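Local structure of CELL division inhibitor (Pyrococcus furiosus, 1G3Q) at residues Ile4-Ser9 with Ile117-Gly122; Arg30-Leu35 with Phe112-Ile117. The protein binds ADP with magnesium and is probably a MinD-type ATPase that hydrolyses ATP to control placement of the cell division site. All blocks are in the same frame, centred on the assembly; numbering follows the deposited sequence.

Interaction 1 (Ile4-Ser9 with Ile117-Gly122); sequences IISIVS and IDCPAG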
ATOM      1  N   ILE A   4     -11.403  -1.155   3.069  1.00 21.51           N
ATOM      2  CA  ILE A   4     -10.070  -1.466   3.571  1.00 20.35           C
ATOM      3  C   ILE A   4      -9.346  -2.325   2.541  1.00 19.82           C
ATOM      4  O   ILE A   4      -9.703  -3.482   2.305  1.00 20.25           O
ATOM      5  CB  ILE A   4     -10.149  -2.196   4.927  1.00 20.04           C
ATOM      6  CG1 ILE A   4     -11.050  -1.401   5.880  1.00 19.53           C
ATOM      7  CG2 ILE A   4      -8.749  -2.328   5.537  1.00 19.28           C
ATOM      8  CD1 ILE A   4     -11.143  -1.985   7.289  1.00 19.57           C
ATOM      9  N   ILE A   5      -8.325  -1.741   1.926  1.00 18.32           N
ATOM     10  CA  ILE A   5      -7.566  -2.415   0.887  1.00 17.02           C
ATOM     11  C   ILE A   5      -6.119  -2.707   1.270  1.00 17.04           C
ATOM     12  O   ILE A   5      -5.357  -1.796   1.608  1.00 15.45           O
ATOM     13  CB  ILE A   5      -7.555  -1.562  -0.395  1.00 16.76           C
ATOM     14  CG1 ILE A   5      -8.990  -1.175  -0.776  1.00 16.31           C
ATOM     15  CG2 ILE A   5      -6.874  -2.325  -1.516  1.00 16.59           C
ATOM     16  CD1 ILE A   5      -9.079  -0.257  -1.995  1.00 15.65           C
ATOM     17  N   SER A   6      -5.740  -3.979   1.208  1.00 16.86           N
ATOM     18  CA  SER A   6      -4.374  -4.375   1.523  1.00 17.39           C
ATOM     19  C   SER A   6      -3.520  -4.296   0.259  1.00 17.54           C
ATOM     20  O   SER A   6      -3.875  -4.862  -0.776  1.00 18.18           O
ATOM     21  CB  SER A   6      -4.343  -5.802   2.079  1.00 17.19           C
ATOM     22  OG  SER A   6      -5.074  -5.894   3.291  1.00 17.27           O
ATOM     23  N   ILE A   7      -2.402  -3.579   0.348  1.00 17.53           N
ATOM     24  CA  ILE A   7      -1.479  -3.425  -0.774  1.00 17.67           C
ATOM     25  C   ILE A   7      -0.434  -4.500  -0.517  1.00 17.83           C
ATOM     26  O   ILE A   7       0.372  -4.376   0.400  1.00 17.13           O
ATOM     27  CB  ILE A   7      -0.815  -2.031  -0.760  1.00 17.76           C
ATOM     28  CG1 ILE A   7      -1.892  -0.946  -0.639  1.00 18.69           C
ATOM     29  CG2 ILE A   7       0.003  -1.824  -2.028  1.00 17.67           C
ATOM     30  CD1 ILE A   7      -2.952  -0.991  -1.729  1.00 18.45           C
ATOM     31  N   VAL A   8      -0.443  -5.546  -1.337  1.00 18.39           N
ATOM     32  CA  VAL A   8       0.445  -6.686  -1.116  1.00 18.64           C
ATOM     33  C   VAL A   8       1.349  -7.102  -2.264  1.00 19.08           C
ATOM     34  O   VAL A   8       1.238  -6.601  -3.382  1.00 19.13           O
ATOM     35  CB  VAL A   8      -0.399  -7.918  -0.726  1.00 18.67           C
ATOM     36  CG1 VAL A   8      -1.377  -7.544   0.382  1.00 18.49           C
ATOM     37  CG2 VAL A   8      -1.168  -8.427  -1.948  1.00 17.64           C
ATOM     38  N   SER A   9       2.240  -8.044  -1.969  1.00 19.43           N
ATOM     39  CA  SER A   9       3.167  -8.565  -2.964  1.00 20.62           C
ATOM     40  C   SER A   9       3.825  -9.858  -2.506  1.00 21.45           C
ATOM     41  O   SER A   9       3.833 -10.185  -1.314  1.00 21.75           O
ATOM     42  CB  SER A   9       4.256  -7.541  -3.274  1.00 20.67           C
ATOM     43  OG  SER A   9       5.117  -8.031  -4.285  1.00 21.32           O
ATOM     44  N   ILE A 117      -3.590  -0.284   3.363  1.00 14.69           N
ATOM     45  CA  ILE A 117      -2.570  -0.878   4.218  1.00 14.63           C
ATOM     46  C   ILE A 117      -1.311  -1.288   3.465  1.00 14.75           C
ATOM     47  O   ILE A 117      -1.340  -2.186   2.624  1.00 14.23           O
ATOM     48  CB  ILE A 117      -3.104  -2.135   4.945  1.00 15.14           C
ATOM     49  CG1 ILE A 117      -4.472  -1.852   5.572  1.00 14.79           C
ATOM     50  CG2 ILE A 117      -2.112  -2.559   6.022  1.00 14.90           C
ATOM     51  CD1 ILE A 117      -5.214  -3.117   6.015  1.00 15.28           C
ATOM     52  N   ASP A 118      -0.208  -0.619   3.778  1.00 14.51           N
ATOM     53  CA  ASP A 118       1.085  -0.918   3.176  1.00 14.80           C
ATOM     54  C   ASP A 118       1.558  -2.164   3.923  1.00 15.14           C
ATOM     55  O   ASP A 118       1.858  -2.101   5.113  1.00 14.51           O
ATOM     56  CB  ASP A 118       2.046   0.249   3.421  1.00 14.54           C
ATOM     57  CG  ASP A 118       3.384   0.070   2.729  1.00 15.13           C
ATOM     58  OD1 ASP A 118       3.581  -0.950   2.027  1.00 12.99           O
ATOM     59  OD2 ASP A 118       4.242   0.967   2.891  1.00 14.42           O
ATOM     60  N   CYS A 119       1.616  -3.295   3.230  1.00 15.55           N
ATOM     61  CA  CYS A 119       2.019  -4.544   3.870  1.00 16.98           C
ATOM     62  C   CYS A 119       3.420  -5.023   3.544  1.00 17.49           C
ATOM     63  O   CYS A 119       3.976  -4.708   2.493  1.00 18.05           O
ATOM     64  CB  CYS A 119       1.058  -5.677   3.481  1.00 16.20           C
ATOM     65  SG  CYS A 119      -0.687  -5.384   3.806  1.00 16.54           S
ATOM     66  N   PRO A 120       4.032  -5.768   4.473  1.00 18.32           N
ATOM     67  CA  PRO A 120       5.370  -6.271   4.178  1.00 18.64           C
ATOM     68  C   PRO A 120       5.064  -7.415   3.211  1.00 19.02           C
ATOM     69  O   PRO A 120       3.934  -7.902   3.174  1.00 18.51           O
ATOM     70  CB  PRO A 120       5.864  -6.765   5.537  1.00 18.97           C
ATOM     71  CG  PRO A 120       4.606  -7.160   6.241  1.00 18.67           C
ATOM     72  CD  PRO A 120       3.646  -6.055   5.866  1.00 18.42           C
ATOM     73  N   ALA A 121       6.040  -7.838   2.422  1.00 19.58           N
ATOM     74  CA  ALA A 121       5.798  -8.916   1.472  1.00 20.31           C
ATOM     75  C   ALA A 121       5.885 -10.290   2.126  1.00 20.86           C
ATOM     76  O   ALA A 121       6.357 -10.427   3.252  1.00 20.62           O
ATOM     77  CB  ALA A 121       6.798  -8.827   0.333  1.00 20.05           C
ATOM     78  N   GLY A 122       5.405 -11.304   1.415  1.00 22.09           N
ATOM     79  CA  GLY A 122       5.490 -12.658   1.929  1.00 22.89           C
ATOM     80  C   GLY A 122       4.278 -13.233   2.627  1.00 23.59           C
ATOM     81  O   GLY A 122       3.173 -12.686   2.567  1.00 23.37           O
TER
HETATM   82  O   HOH W   1       2.284  -8.353   0.990  1.00 17.55           O

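Interaction 2 (Arg30-Leu35 with Phe112-Ile117); sequences RGRKVL and FDFILI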
ATOM      1  N   ARG A  30      -9.153  13.317  -5.274  1.00 22.19           N
ATOM      2  CA  ARG A  30     -10.448  13.145  -5.926  1.00 22.64           C
ATOM      3  C   ARG A  30     -11.563  13.417  -4.922  1.00 22.56           C
ATOM      4  O   ARG A  30     -12.745  13.278  -5.238  1.00 23.07           O
ATOM      5  CB  ARG A  30     -10.577  11.726  -6.492  1.00 23.15           C
ATOM      6  CG  ARG A  30      -9.570  11.410  -7.590  1.00 24.12           C
ATOM      7  CD  ARG A  30      -9.577   9.935  -7.947  1.00 25.53           C
ATOM      8  NE  ARG A  30     -10.824   9.521  -8.584  1.00 27.30           N
ATOM      9  CZ  ARG A  30     -11.153   9.799  -9.842  1.00 27.59           C
ATOM     10  NH1 ARG A  30     -10.326  10.493 -10.611  1.00 27.76           N
ATOM     11  NH2 ARG A  30     -12.315   9.387 -10.330  1.00 28.40           N
ATOM     12  N   GLY A  31     -11.178  13.802  -3.708  1.00 22.24           N
ATOM     13  CA  GLY A  31     -12.156  14.109  -2.682  1.00 21.72           C
ATOM     14  C   GLY A  31     -12.479  12.994  -1.698  1.00 21.62           C
ATOM     15  O   GLY A  31     -13.355  13.163  -0.855  1.00 21.92           O
ATOM     16  N   ARG A  32     -11.784  11.864  -1.791  1.00 20.87           N
ATOM     17  CA  ARG A  32     -12.037  10.748  -0.884  1.00 20.65           C
ATOM     18  C   ARG A  32     -11.166  10.867   0.367  1.00 19.67           C
ATOM     19  O   ARG A  32      -9.999  11.249   0.276  1.00 19.50           O
ATOM     20  CB  ARG A  32     -11.742   9.416  -1.583  1.00 21.92           C
ATOM     21  CG  ARG A  32     -12.338   9.298  -2.981  1.00 24.92           C
ATOM     22  CD  ARG A  32     -13.857   9.431  -2.972  1.00 27.27           C
ATOM     23  NE  ARG A  32     -14.395   9.533  -4.328  1.00 30.07           N
ATOM     24  CZ  ARG A  32     -15.691   9.562  -4.623  1.00 31.42           C
ATOM     25  NH1 ARG A  32     -16.084   9.658  -5.889  1.00 32.54           N
ATOM     26  NH2 ARG A  32     -16.599   9.483  -3.657  1.00 32.34           N
ATOM     27  N   LYS A  33     -11.733  10.542   1.525  1.00 18.21           N
ATOM     28  CA  LYS A  33     -10.989  10.611   2.783  1.00 17.83           C
ATOM     29  C   LYS A  33     -10.196   9.319   2.928  1.00 16.86           C
ATOM     30  O   LYS A  33     -10.772   8.233   3.038  1.00 16.83           O
ATOM     31  CB  LYS A  33     -11.945  10.788   3.963  1.00 17.83           C
ATOM     32  CG  LYS A  33     -11.248  11.058   5.290  1.00 18.02           C
ATOM     33  CD  LYS A  33     -12.256  11.269   6.413  1.00 18.68           C
ATOM     34  CE  LYS A  33     -11.568  11.426   7.760  1.00 18.67           C
ATOM     35  NZ  LYS A  33     -12.555  11.514   8.880  1.00 18.65           N
ATOM     36  N   VAL A  34      -8.874   9.444   2.942  1.00 15.96           N
ATOM     37  CA  VAL A  34      -7.989   8.285   3.010  1.00 14.51           C
ATOM     38  C   VAL A  34      -7.102   8.167   4.248  1.00 14.63           C
ATOM     39  O   VAL A  34      -6.604   9.163   4.771  1.00 14.39           O
ATOM     40  CB  VAL A  34      -7.043   8.270   1.791  1.00 14.39           C
ATOM     41  CG1 VAL A  34      -6.214   6.998   1.783  1.00 14.16           C
ATOM     42  CG2 VAL A  34      -7.840   8.416   0.500  1.00 13.21           C
ATOM     43  N   LEU A  35      -6.910   6.932   4.702  1.00 13.75           N
ATOM     44  CA  LEU A  35      -6.019   6.650   5.822  1.00 13.59           C
ATOM     45  C   LEU A  35      -4.968   5.692   5.273  1.00 13.30           C
ATOM     46  O   LEU A  35      -5.288   4.565   4.880  1.00 13.22           O
ATOM     47  CB  LEU A  35      -6.738   5.971   6.992  1.00 13.23           C
ATOM     48  CG  LEU A  35      -5.750   5.578   8.107  1.00 12.98           C
ATOM     49  CD1 LEU A  35      -5.129   6.841   8.714  1.00 13.05           C
ATOM     50  CD2 LEU A  35      -6.447   4.761   9.184  1.00 12.88           C
ATOM     51  N   PHE A 112     -13.222   6.532   7.471  1.00 21.52           N
ATOM     52  CA  PHE A 112     -12.556   6.809   6.198  1.00 20.29           C
ATOM     53  C   PHE A 112     -13.255   6.155   5.016  1.00 19.85           C
ATOM     54  O   PHE A 112     -13.961   5.162   5.177  1.00 20.21           O
ATOM     55  CB  PHE A 112     -11.109   6.302   6.248  1.00 19.40           C
ATOM     56  CG  PHE A 112     -10.274   6.956   7.307  1.00 18.57           C
ATOM     57  CD1 PHE A 112      -9.641   8.171   7.061  1.00 17.81           C
ATOM     58  CD2 PHE A 112     -10.163   6.386   8.571  1.00 18.14           C
ATOM     59  CE1 PHE A 112      -8.911   8.809   8.058  1.00 17.30           C
ATOM     60  CE2 PHE A 112      -9.435   7.017   9.579  1.00 17.71           C
ATOM     61  CZ  PHE A 112      -8.809   8.233   9.321  1.00 17.70           C
ATOM     62  N   ASP A 113     -13.047   6.716   3.828  1.00 19.29           N
ATOM     63  CA  ASP A 113     -13.615   6.163   2.606  1.00 18.77           C
ATOM     64  C   ASP A 113     -12.705   5.033   2.143  1.00 18.26           C
ATOM     65  O   ASP A 113     -13.165   4.021   1.609  1.00 18.13           O
ATOM     66  CB  ASP A 113     -13.693   7.229   1.512  1.00 19.00           C
ATOM     67  CG  ASP A 113     -14.698   8.309   1.828  1.00 19.10           C
ATOM     68  OD1 ASP A 113     -15.792   7.957   2.310  1.00 19.29           O
ATOM     69  OD2 ASP A 113     -14.407   9.496   1.586  1.00 18.32           O
ATOM     70  N   PHE A 114     -11.406   5.220   2.359  1.00 16.95           N
ATOM     71  CA  PHE A 114     -10.402   4.237   1.983  1.00 16.50           C
ATOM     72  C   PHE A 114      -9.333   4.119   3.059  1.00 16.50           C
ATOM     73  O   PHE A 114      -8.863   5.124   3.597  1.00 16.00           O
ATOM     74  CB  PHE A 114      -9.708   4.644   0.679  1.00 16.86           C
ATOM     75  CG  PHE A 114     -10.540   4.437  -0.550  1.00 17.20           C
ATOM     76  CD1 PHE A 114     -10.585   3.191  -1.173  1.00 17.70           C
ATOM     77  CD2 PHE A 114     -11.277   5.486  -1.089  1.00 16.88           C
ATOM     78  CE1 PHE A 114     -11.353   2.994  -2.321  1.00 17.73           C
ATOM     79  CE2 PHE A 114     -12.049   5.299  -2.234  1.00 17.43           C
ATOM     80  CZ  PHE A 114     -12.085   4.049  -2.851  1.00 17.59           C
ATOM     81  N   ILE A 115      -8.970   2.886   3.384  1.00 15.95           N
ATOM     82  CA  ILE A 115      -7.901   2.636   4.338  1.00 15.65           C
ATOM     83  C   ILE A 115      -6.963   1.753   3.532  1.00 15.59           C
ATOM     84  O   ILE A 115      -7.292   0.611   3.207  1.00 16.28           O
ATOM     85  CB  ILE A 115      -8.391   1.894   5.602  1.00 15.64           C
ATOM     86  CG1 ILE A 115      -9.381   2.779   6.368  1.00 15.51           C
ATOM     87  CG2 ILE A 115      -7.198   1.546   6.495  1.00 15.38           C
ATOM     88  CD1 ILE A 115      -9.883   2.184   7.673  1.00 16.61           C
ATOM     89  N   LEU A 116      -5.807   2.293   3.172  1.00 15.09           N
ATOM     90  CA  LEU A 116      -4.856   1.533   2.373  1.00 14.75           C
ATOM     91  C   LEU A 116      -3.732   1.036   3.272  1.00 15.14           C
ATOM     92  O   LEU A 116      -3.011   1.832   3.872  1.00 14.70           O
ATOM     93  CB  LEU A 116      -4.311   2.414   1.247  1.00 14.04           C
ATOM     94  CG  LEU A 116      -5.395   3.140   0.433  1.00 13.92           C
ATOM     95  CD1 LEU A 116      -4.746   3.974  -0.670  1.00 12.96           C
ATOM     96  CD2 LEU A 116      -6.359   2.116  -0.178  1.00 13.16           C
ATOM     97  N   ILE A 117      -3.590  -0.284   3.363  1.00 14.69           N
ATOM     98  CA  ILE A 117      -2.570  -0.878   4.218  1.00 14.63           C
ATOM     99  C   ILE A 117      -1.311  -1.288   3.465  1.00 14.75           C
ATOM    100  O   ILE A 117      -1.340  -2.186   2.624  1.00 14.23           O
ATOM    101  CB  ILE A 117      -3.104  -2.135   4.945  1.00 15.14           C
ATOM    102  CG1 ILE A 117      -4.472  -1.852   5.572  1.00 14.79           C
ATOM    103  CG2 ILE A 117      -2.112  -2.559   6.022  1.00 14.90           C
ATOM    104  CD1 ILE A 117      -5.214  -3.117   6.015  1.00 15.28           C
TER

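Interaction 1 (Ile4-Ser9 with Ile117-Gly122)
Ile4 and Ile117 meet where strands 3-8 and 114-118 run parallel as neighbours in the central sheet of a P-loop NTPase of the MinD family. With CG1 anti to the carbonyl carbon (chi1 -48°), the Ile117 chain reaches back over the Ser6 side, and its CD1 lies 3.7 Å from Ile4 CG2 and 3.9 Å from Ser6 OG, itself hydrogen-bonded to Met131 O. Ile7 and Asp118 occupy the other face, beside helix 16-29. There the Asp118 carboxylate is turned from the pairing toward the nucleotide site, where OD2 is hydrogen-bonded to Thr17 OG1. Ile117 is held through both backbone polar atoms: its N donates to Ile5 O almost straight (N-H...O 171°), and its O receives Ile7 N, each bond 2.9 Å long. Ile7 O accepts Cys119 N at 3.3 Å. The thiol of Cys119 lies against the face of strand 3-8 that carries Ser6, with SG 4.1 Å from both Ser6 CB and Val8 CG1, and helix 125-131 adds Met131 and Ala130. Beyond Cys119 the direct ladder gives way to a water, which accepts the Ser9 N-H and donates to Pro120 O, and a weak bond runs 3.3 Å from Gly122 N to Ser9 O.

Interaction 2 (Arg30-Leu35 with Phe112-Ile117)
Phe112, just before strand 114-118, packs tightly on Leu35 of the parallel neighbouring strand 34-38. Leu35 CB sits almost exactly over the ring centre of Phe112, 3.5 Å from the centroid and 5° off the normal, a close CH-pi contact. CD1 and CD2 of the leucine continue over the CZ and CE2 part of the ring. On the other face of the sheet, Val34 packs more lightly against Phe114 CB and Leu116 CD1. Leu35 N donates to Phe114 O and Leu35 O receives Leu116 N, both at 2.9 Å. Lys33 O accepts two amides, Asp113 N at 2.8 Å and Phe114 N at 3.2 Å.

Toward solvent the contact changes character. Lys33 has CG anti to the backbone N (chi1 -172°) and an extended chain, which carries its methylenes past Phe112; NZ stands over the ring face opposite Leu35, 5.0 Å from the centroid, in a cation-pi contact, and is also hydrogen-bonded to the carbonyl of Lys111. Asp113 OD2 takes the Lys33 N-H on its anti side, nearly straight at 174°. Arg32 meets the edge of the Phe114 ring with CB, 4.0 Å from CD2, and its chain then leads away to a salt bridge from NE to Glu234. Helix 16-29 covers Val34 and Leu116, Leu108 packs on Leu35 and Ile115, and Phe114 touches strand 3-8 and Ile233 of helix 221-235.

Strand 114-118 has strand 34-38 on one side (interaction 2) and strand 3-8 on the other (interaction 1), and Ile117 belongs to both segments. The two centres are 15 Å apart, yet the contacts meet directly: Ile5 N lies 2.9 Å from Ile115 O, a probable hydrogen bond, and Ile5 CB packs 3.9 Å from Leu116 CD2. Interaction 1 lies at the nucleotide end, where the side chain of Asp118 comes within about 4 Å of both the bound ADP and the magnesium ion. Interaction 2 is more remote; the side chain of Leu116 stays about 12 Å from either ligand. Helix 16-29, which begins within the P-loop, touches both contacts.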